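Local coordinates for pectate lyase II (Xanthomonas campestris pv. campestris, PDB 2QY1), which probably cleaves pectate, the polygalacturonate of plant cell walls, as a secreted lyase of polysaccharide lyase family 1, at residues A[148-160]-A[169-181]. The protein carries 2 engineered substitutions. Residues are numbered along the deposited sequence; the frame is centred on the assembly and turned at random.
Sequences DASFDGGIDMKKG and NYVYNYQKVALNG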
loop_
_atom_site.group_PDB
_atom_site.type_symbol
_atom_site.label_atom_id
_atom_site.label_comp_id
_atom_site.label_asym_id
_atom_site.label_seq_id
_atom_site.Cartn_x
_atom_site.Cartn_y
_atom_site.Cartn_z
ATOM N N ASP A 148 -11.910 -15.860 6.052
ATOM C CA ASP A 148 -10.845 -14.948 6.456
ATOM C C ASP A 148 -10.991 -13.581 5.776
ATOM O O ASP A 148 -10.162 -12.688 5.968
ATOM C CB ASP A 148 -9.476 -15.565 6.120
ATOM C CG ASP A 148 -9.339 -17.009 6.605
ATOM O OD1 ASP A 148 -9.975 -17.376 7.621
ATOM O OD2 ASP A 148 -8.585 -17.781 5.972
ATOM N N ALA A 149 -12.068 -13.416 5.010
ATOM C CA ALA A 149 -12.162 -12.333 4.038
ATOM C C ALA A 149 -13.403 -11.447 4.174
ATOM O O ALA A 149 -14.238 -11.402 3.268
ATOM C CB ALA A 149 -12.078 -12.913 2.625
ATOM N N SER A 150 -13.518 -10.735 5.296
ATOM C CA SER A 150 -14.579 -9.737 5.454
ATOM C C SER A 150 -14.272 -8.522 4.580
ATOM O O SER A 150 -15.181 -7.843 4.095
ATOM C CB SER A 150 -14.739 -9.322 6.921
ATOM O OG SER A 150 -15.134 -10.427 7.716
ATOM N N PHE A 151 -12.977 -8.260 4.408
ATOM C CA PHE A 151 -12.460 -7.263 3.472
ATOM C C PHE A 151 -11.183 -7.818 2.835
ATOM O O PHE A 151 -10.774 -8.934 3.159
ATOM C CB PHE A 151 -12.213 -5.928 4.189
ATOM C CG PHE A 151 -13.466 -5.316 4.755
ATOM C CD1 PHE A 151 -14.266 -4.485 3.970
ATOM C CD2 PHE A 151 -13.868 -5.602 6.060
ATOM C CE1 PHE A 151 -15.440 -3.932 4.486
ATOM C CE2 PHE A 151 -15.040 -5.059 6.582
ATOM C CZ PHE A 151 -15.826 -4.221 5.794
ATOM N N ASP A 152 -10.573 -7.068 1.918
ATOM C CA ASP A 152 -9.355 -7.534 1.234
ATOM C C ASP A 152 -8.179 -6.578 1.455
ATOM O O ASP A 152 -8.077 -5.957 2.509
ATOM C CB ASP A 152 -9.625 -7.780 -0.259
ATOM C CG ASP A 152 -8.376 -8.211 -1.033
ATOM O OD1 ASP A 152 -7.922 -7.433 -1.894
ATOM O OD2 ASP A 152 -7.843 -9.317 -0.784
ATOM N N GLY A 153 -7.304 -6.461 0.457
ATOM C CA GLY A 153 -6.049 -5.729 0.588
ATOM C C GLY A 153 -6.196 -4.226 0.570
ATOM O O GLY A 153 -7.169 -3.691 0.037
ATOM N N GLY A 154 -5.226 -3.541 1.170
ATOM C CA GLY A 154 -5.242 -2.084 1.233
ATOM C C GLY A 154 -4.499 -1.496 0.054
ATOM O O GLY A 154 -5.109 -0.938 -0.862
ATOM N N ILE A 155 -3.174 -1.623 0.079
ATOM C CA ILE A 155 -2.333 -1.125 -1.000
ATOM C C ILE A 155 -1.452 -2.279 -1.472
ATOM O O ILE A 155 -0.409 -2.565 -0.881
ATOM C CB ILE A 155 -1.508 0.114 -0.556
ATOM C CG1 ILE A 155 -2.455 1.238 -0.112
ATOM C CG2 ILE A 155 -0.591 0.591 -1.691
ATOM C CD1 ILE A 155 -1.844 2.251 0.822
ATOM N N ASP A 156 -1.901 -2.942 -2.536
ATOM C CA ASP A 156 -1.313 -4.208 -2.977
ATOM C C ASP A 156 -0.637 -4.126 -4.334
ATOM O O ASP A 156 -1.050 -3.350 -5.199
ATOM C CB ASP A 156 -2.393 -5.293 -3.049
ATOM C CG ASP A 156 -2.950 -5.667 -1.691
ATOM O OD1 ASP A 156 -2.376 -5.267 -0.656
ATOM O OD2 ASP A 156 -3.967 -6.382 -1.666
ATOM N N MET A 157 0.401 -4.942 -4.511
ATOM C CA MET A 157 0.980 -5.184 -5.829
ATOM C C MET A 157 1.470 -6.630 -5.965
ATOM O O MET A 157 1.858 -7.265 -4.981
ATOM C CB MET A 157 2.076 -4.161 -6.176
ATOM C CG MET A 157 3.330 -4.202 -5.314
ATOM S SD MET A 157 4.289 -2.669 -5.437
ATOM C CE MET A 157 3.376 -1.597 -4.341
ATOM N N LYS A 158 1.429 -7.148 -7.188
ATOM C CA LYS A 158 1.802 -8.534 -7.447
ATOM C C LYS A 158 2.245 -8.743 -8.891
ATOM O O LYS A 158 2.007 -7.895 -9.754
ATOM C CB LYS A 158 0.633 -9.474 -7.118
ATOM C CG LYS A 158 -0.612 -9.248 -7.967
ATOM C CD LYS A 158 -1.693 -10.264 -7.641
ATOM C CE LYS A 158 -3.033 -9.841 -8.223
ATOM N NZ LYS A 158 -4.157 -10.599 -7.602
ATOM N N LYS A 159 2.892 -9.881 -9.134
ATOM C CA LYS A 159 3.241 -10.333 -10.482
ATOM C C LYS A 159 4.177 -9.382 -11.243
ATOM O O LYS A 159 4.065 -9.217 -12.458
ATOM C CB LYS A 159 1.977 -10.673 -11.292
ATOM C CG LYS A 159 1.175 -11.852 -10.722
ATOM C CD LYS A 159 -0.054 -12.181 -11.569
ATOM C CE LYS A 159 -1.236 -11.290 -11.205
ATOM N NZ LYS A 159 -2.308 -11.292 -12.253
ATOM N N GLY A 160 5.100 -8.764 -10.514
ATOM C CA GLY A 160 6.203 -8.037 -11.134
ATOM C C GLY A 160 6.030 -6.548 -11.353
ATOM O O GLY A 160 6.764 -5.954 -12.144
ATOM N N ASN A 169 0.508 7.690 2.970
ATOM C CA ASN A 169 -0.817 7.095 3.089
ATOM C C ASN A 169 -1.206 6.837 4.541
ATOM O O ASN A 169 -0.313 6.683 5.403
ATOM C CB ASN A 169 -0.895 5.796 2.285
ATOM C CG ASN A 169 -0.763 6.024 0.792
ATOM O OD1 ASN A 169 -1.606 6.675 0.175
ATOM N ND2 ASN A 169 0.300 5.488 0.204
ATOM N N TYR A 170 -2.486 6.810 4.803
ATOM C CA TYR A 170 -2.995 6.525 6.132
ATOM C C TYR A 170 -3.913 5.314 6.036
ATOM O O TYR A 170 -4.981 5.381 5.427
ATOM C CB TYR A 170 -3.723 7.758 6.680
ATOM C CG TYR A 170 -4.291 7.655 8.086
ATOM C CD1 TYR A 170 -3.867 6.671 8.985
ATOM C CD2 TYR A 170 -5.240 8.579 8.525
ATOM C CE1 TYR A 170 -4.396 6.601 10.278
ATOM C CE2 TYR A 170 -5.765 8.521 9.811
ATOM C CZ TYR A 170 -5.340 7.533 10.680
ATOM O OH TYR A 170 -5.869 7.487 11.952
ATOM N N VAL A 171 -3.468 4.202 6.616
ATOM C CA VAL A 171 -4.245 2.968 6.627
ATOM C C VAL A 171 -4.581 2.615 8.068
ATOM O O VAL A 171 -3.682 2.396 8.888
ATOM C CB VAL A 171 -3.500 1.785 5.948
ATOM C CG1 VAL A 171 -4.413 0.561 5.851
ATOM C CG2 VAL A 171 -2.982 2.176 4.561
ATOM N N TYR A 172 -5.875 2.569 8.376
ATOM C CA TYR A 172 -6.331 2.255 9.731
ATOM C C TYR A 172 -7.561 1.348 9.737
ATOM O O TYR A 172 -8.257 1.236 8.729
ATOM C CB TYR A 172 -6.575 3.537 10.544
ATOM C CG TYR A 172 -7.772 4.360 10.116
ATOM C CD1 TYR A 172 -9.026 4.154 10.693
ATOM C CD2 TYR A 172 -7.649 5.359 9.150
ATOM C CE1 TYR A 172 -10.126 4.910 10.310
ATOM C CE2 TYR A 172 -8.746 6.124 8.764
ATOM C CZ TYR A 172 -9.977 5.893 9.344
ATOM O OH TYR A 172 -11.064 6.645 8.964
ATOM N N ASN A 173 -7.813 0.703 10.878
ATOM C CA ASN A 173 -8.924 -0.243 11.028
ATOM C C ASN A 173 -8.972 -1.213 9.851
ATOM O O ASN A 173 -10.007 -1.391 9.211
ATOM C CB ASN A 173 -10.255 0.502 11.197
ATOM C CG ASN A 173 -10.317 1.319 12.475
ATOM O OD1 ASN A 173 -9.467 1.188 13.357
ATOM N ND2 ASN A 173 -11.332 2.167 12.582
ATOM N N TYR A 174 -7.826 -1.829 9.572
ATOM C CA TYR A 174 -7.642 -2.621 8.368
ATOM C C TYR A 174 -6.882 -3.895 8.709
ATOM O O TYR A 174 -5.864 -3.837 9.393
ATOM C CB TYR A 174 -6.876 -1.798 7.320
ATOM C CG TYR A 174 -7.334 -2.077 5.919
ATOM C CD1 TYR A 174 -8.371 -1.341 5.350
ATOM C CD2 TYR A 174 -6.757 -3.096 5.168
ATOM C CE1 TYR A 174 -8.818 -1.610 4.063
ATOM C CE2 TYR A 174 -7.193 -3.370 3.887
ATOM C CZ TYR A 174 -8.224 -2.626 3.340
ATOM O OH TYR A 174 -8.664 -2.896 2.064
ATOM N N GLN A 175 -7.377 -5.049 8.260
ATOM C CA GLN A 175 -6.723 -6.314 8.609
ATOM C C GLN A 175 -5.417 -6.539 7.844
ATOM O O GLN A 175 -4.366 -6.756 8.455
ATOM C CB GLN A 175 -7.649 -7.522 8.427
ATOM C CG GLN A 175 -7.072 -8.801 9.059
ATOM C CD GLN A 175 -7.653 -10.093 8.496
ATOM O OE1 GLN A 175 -8.512 -10.079 7.614
ATOM N NE2 GLN A 175 -7.187 -11.221 9.019
ATOM N N LYS A 176 -5.495 -6.490 6.516
ATOM C CA LYS A 176 -4.355 -6.815 5.663
ATOM C C LYS A 176 -3.923 -5.611 4.830
ATOM O O LYS A 176 -4.509 -5.313 3.791
ATOM C CB LYS A 176 -4.681 -8.035 4.798
ATOM C CG LYS A 176 -4.683 -9.325 5.615
ATOM C CD LYS A 176 -5.149 -10.529 4.825
ATOM C CE LYS A 176 -4.610 -11.827 5.436
ATOM N NZ LYS A 176 -5.038 -12.037 6.853
ATOM N N VAL A 177 -2.877 -4.935 5.300
ATOM C CA VAL A 177 -2.536 -3.591 4.819
ATOM C C VAL A 177 -1.946 -3.546 3.409
ATOM O O VAL A 177 -2.472 -2.855 2.534
ATOM C CB VAL A 177 -1.598 -2.850 5.808
ATOM C CG1 VAL A 177 -1.213 -1.471 5.273
ATOM C CG2 VAL A 177 -2.264 -2.727 7.163
ATOM N N ALA A 178 -0.852 -4.271 3.199
ATOM C CA ALA A 178 -0.079 -4.129 1.973
ATOM C C ALA A 178 0.563 -5.440 1.547
ATOM O O ALA A 178 1.427 -5.974 2.241
ATOM C CB ALA A 178 0.980 -3.039 2.138
ATOM N N LEU A 179 0.129 -5.948 0.398
ATOM C CA LEU A 179 0.715 -7.142 -0.191
ATOM C C LEU A 179 1.713 -6.749 -1.266
ATOM O O LEU A 179 1.485 -5.807 -2.025
ATOM C CB LEU A 179 -0.377 -8.043 -0.784
ATOM C CG LEU A 179 0.001 -9.427 -1.325
ATOM C CD1 LEU A 179 0.537 -10.334 -0.225
ATOM C CD2 LEU A 179 -1.205 -10.067 -1.994
ATOM N N ASN A 180 2.827 -7.473 -1.323
ATOM C CA ASN A 180 3.823 -7.271 -2.366
ATOM C C ASN A 180 4.350 -8.634 -2.814
ATOM O O ASN A 180 5.326 -9.136 -2.268
ATOM C CB ASN A 180 4.952 -6.359 -1.862
ATOM C CG ASN A 180 5.709 -5.679 -2.990
ATOM O OD1 ASN A 180 6.027 -6.297 -4.009
ATOM N ND2 ASN A 180 6.006 -4.393 -2.809
ATOM N N GLY A 181 3.679 -9.224 -3.803
ATOM C CA GLY A 181 3.929 -10.610 -4.206
ATOM C C GLY A 181 2.846 -11.490 -3.607
ATOM O O GLY A 181 2.717 -11.567 -2.386
HETATM O O HOH W 1 -11.184 -3.861 1.624
HETATM O O HOH W 2 -8.354 -6.448 5.188
HETATM O O HOH W 3 2.118 -3.274 -1.377
HETATM O O HOH W 4 -3.042 -6.643 1.661
#
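Asp-156 holds CG beside its own backbone N (chi1 -67°), and a chi2 of -12° leaves OD1 nearly eclipsing CA, where it meets Leu-179, while Tyr-174 swings its ring from an unusual chi1 of -144° to meet Gly-153. These two side chains show how a parallel beta-helix of the pectate lyase type can join neighbouring coils where the regular strand pairing lapses. Between 155-158 and 179-181 the backbones run parallel: Met-157 N donates to Leu-179 O at 2.8 Å, and Gly-181 N to Met-157 O at 2.9 Å. One step earlier the pattern breaks, for Leu-179 N passes over Ile-155 O and reaches Asp-156 OD1 instead, at 2.8 Å, coming from above the carboxylate plane. The passed-over carbonyl accepts a hydrogen bond from a water that also donates to Leu-179 O. Beyond it, Ile-155 N bonds Val-177 O at 2.8 Å, whereas Gly-154 N has two weak, bent bonds, to Lys-176 O and Val-177 O. The tyrosine hydroxyl donates to Gly-153 O at 2.6 Å from well above the carbonyl plane, and is bonded further to Ser-115 OG and a water. Toward the interior, Ile-155 CD1 meets Val-171 CG2 at 3.9 Å and lies equally close to Asn-169 CG, whose amide is held by Asn-134 and Val-131. Met-157 CG packs against Asn-180 CG at 3.6 Å. A second water donates to both Asp-156 OD1 and Lys-176 O, so two hydrogen bonds hold the carboxylate oxygen as it stands in for a backbone acceptor, and the neighbouring coil helps fix its orientation.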